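Local coordinates for peroxisomal fatty acid beta-oxidation multifunctional protein MFP2 (Arabidopsis thaliana, PDB 2WTB), which hydrates long-chain enoyl-CoA and oxidises 3-hydroxyacyl-CoA as a multifunctional enzyme of peroxisomal fatty acid beta-oxidation during seed germination, at residues P300-R305 and V472-L477. Sequence-based numbering, arbitrary orientation.
Sequences PGVTDR and VIVDLL
Val302 pushes one methyl, CG1, against the side of helix 470-482, where it comes to 3.7 Å from CG2 of Ile473; the two side chains cross at about a right angle. The torsion of Val302, chi1 165°, sets CG1 anti to the backbone N and aims it at the helix, with CG2 beside the backbone N. One residue on, Thr303 repeats the arrangement a helical turn further along: its methyl CG2 lies 3.7 Å from CD2 of Leu477, again with the side chains crossed. Val474 lies to one side of both pairs, its CG2 4.3 Å from CG1 of Val302 and 4.2 Å from CG2 of Thr303. CG2 of Val474 also approaches the backbone, 3.7 Å from the carbonyl O of Val302.

No hydrogen bond spans the contact, so methyl packing joins loop and helix. The polar bonds instead shape the loop. Asp304 folds its carboxylate back to Gly301, and the amide N of Gly301 gives OD2 of Asp304 a nearly straight bond of 3.1 Å on the syn side, tilted 29° out of the carboxylate plane, with a weak second one to OD1. OG1 of Thr303 accepts a hydrogen bond from the amide N of Val299, leaving the methyl as the branch that meets Leu477.

The loop belongs to the link between helix 281-294 and strand 315-318, the first strand of the NAD-binding Rossmann domain. Helix 470-482 connects strands 459-464 and 486-491 of that domain's sheet; Ile473 and Leu477 both reach Val489, while Val302 and Ile473 share Arg464 of strand 459-464.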
loop_
_atom_site.group_PDB
_atom_site.type_symbol
_atom_site.label_atom_id
_atom_site.label_comp_id
_atom_site.label_asym_id
_atom_site.label_seq_id
_atom_site.Cartn_x
_atom_site.Cartn_y
_atom_site.Cartn_z
ATOM N N PRO A 300 -16.613 -11.144 -7.681
ATOM C CA PRO A 300 -17.683 -11.615 -8.568
ATOM C C PRO A 300 -18.776 -12.351 -7.805
ATOM O O PRO A 300 -18.478 -13.104 -6.875
ATOM C CB PRO A 300 -16.960 -12.583 -9.507
ATOM C CG PRO A 300 -15.546 -12.137 -9.489
ATOM C CD PRO A 300 -15.293 -11.641 -8.100
ATOM N N GLY A 301 -20.027 -12.131 -8.202
ATOM C CA GLY A 301 -21.162 -12.753 -7.545
ATOM C C GLY A 301 -21.521 -12.094 -6.226
ATOM O O GLY A 301 -22.382 -12.581 -5.495
ATOM N N VAL A 302 -20.858 -10.984 -5.920
ATOM C CA VAL A 302 -21.123 -10.245 -4.693
ATOM C C VAL A 302 -21.197 -8.743 -4.956
ATOM O O VAL A 302 -22.128 -8.073 -4.507
ATOM C CB VAL A 302 -20.046 -10.517 -3.622
ATOM C CG1 VAL A 302 -20.116 -9.480 -2.508
ATOM C CG2 VAL A 302 -20.196 -11.919 -3.062
ATOM N N THR A 303 -20.215 -8.221 -5.686
ATOM C CA THR A 303 -20.135 -6.784 -5.932
ATOM C C THR A 303 -20.558 -6.391 -7.347
ATOM O O THR A 303 -20.421 -5.233 -7.742
ATOM C CB THR A 303 -18.722 -6.237 -5.663
ATOM O OG1 THR A 303 -17.785 -6.857 -6.555
ATOM C CG2 THR A 303 -18.316 -6.503 -4.224
ATOM N N ASP A 304 -21.074 -7.354 -8.102
ATOM C CA ASP A 304 -21.550 -7.086 -9.455
ATOM C C ASP A 304 -23.075 -7.159 -9.554
ATOM O O ASP A 304 -23.626 -7.172 -10.652
ATOM C CB ASP A 304 -20.917 -8.067 -10.444
ATOM C CG ASP A 304 -21.027 -9.513 -9.987
ATOM O OD1 ASP A 304 -21.604 -9.753 -8.904
ATOM O OD2 ASP A 304 -20.533 -10.412 -10.705
ATOM N N ARG A 305 -23.748 -7.197 -8.404
ATOM C CA ARG A 305 -25.195 -7.417 -8.352
ATOM C C ARG A 305 -26.014 -6.129 -8.404
ATOM O O ARG A 305 -27.234 -6.163 -8.578
ATOM C CB ARG A 305 -25.573 -8.191 -7.088
ATOM C CG ARG A 305 -25.233 -9.667 -7.112
ATOM C CD ARG A 305 -25.902 -10.378 -5.948
ATOM N NE ARG A 305 -25.464 -11.762 -5.815
ATOM C CZ ARG A 305 -25.773 -12.541 -4.785
ATOM N NH1 ARG A 305 -26.524 -12.067 -3.799
ATOM N NH2 ARG A 305 -25.331 -13.791 -4.738
ATOM N N VAL A 472 -24.197 -7.670 3.147
ATOM C CA VAL A 472 -23.375 -7.467 4.335
ATOM C C VAL A 472 -21.904 -7.306 3.946
ATOM O O VAL A 472 -21.186 -6.478 4.510
ATOM C CB VAL A 472 -23.532 -8.618 5.349
ATOM C CG1 VAL A 472 -22.516 -8.484 6.477
ATOM C CG2 VAL A 472 -24.942 -8.636 5.911
ATOM N N ILE A 473 -21.466 -8.098 2.973
ATOM C CA ILE A 473 -20.097 -8.013 2.479
ATOM C C ILE A 473 -19.848 -6.662 1.816
ATOM O O ILE A 473 -18.837 -6.013 2.074
ATOM C CB ILE A 473 -19.792 -9.142 1.482
ATOM C CG1 ILE A 473 -19.752 -10.489 2.207
ATOM C CG2 ILE A 473 -18.479 -8.882 0.772
ATOM C CD1 ILE A 473 -19.650 -11.678 1.281
ATOM N N VAL A 474 -20.778 -6.244 0.965
ATOM C CA VAL A 474 -20.695 -4.939 0.322
ATOM C C VAL A 474 -20.637 -3.829 1.368
ATOM O O VAL A 474 -19.944 -2.827 1.185
ATOM C CB VAL A 474 -21.888 -4.707 -0.629
ATOM C CG1 VAL A 474 -22.103 -3.220 -0.885
ATOM C CG2 VAL A 474 -21.682 -5.467 -1.934
ATOM N N ASP A 475 -21.360 -4.014 2.467
ATOM C CA ASP A 475 -21.351 -3.047 3.558
ATOM C C ASP A 475 -19.974 -2.962 4.202
ATOM O O ASP A 475 -19.376 -1.890 4.281
ATOM C CB ASP A 475 -22.395 -3.416 4.613
ATOM C CG ASP A 475 -23.814 -3.139 4.156
ATOM O OD1 ASP A 475 -23.994 -2.316 3.233
ATOM O OD2 ASP A 475 -24.750 -3.742 4.719
ATOM N N LEU A 476 -19.478 -4.105 4.657
ATOM C CA LEU A 476 -18.190 -4.183 5.334
ATOM C C LEU A 476 -17.062 -3.757 4.401
ATOM O O LEU A 476 -16.157 -3.025 4.795
ATOM C CB LEU A 476 -17.957 -5.610 5.833
ATOM C CG LEU A 476 -17.094 -5.758 7.080
ATOM C CD1 LEU A 476 -17.223 -4.530 7.951
ATOM C CD2 LEU A 476 -17.497 -7.006 7.838
ATOM N N LEU A 477 -17.134 -4.219 3.159
ATOM C CA LEU A 477 -16.176 -3.847 2.129
ATOM C C LEU A 477 -16.033 -2.331 2.060
ATOM O O LEU A 477 -14.948 -1.807 1.806
ATOM C CB LEU A 477 -16.633 -4.397 0.777
ATOM C CG LEU A 477 -15.589 -4.723 -0.290
ATOM C CD1 LEU A 477 -14.379 -5.408 0.321
ATOM C CD2 LEU A 477 -16.213 -5.594 -1.369
#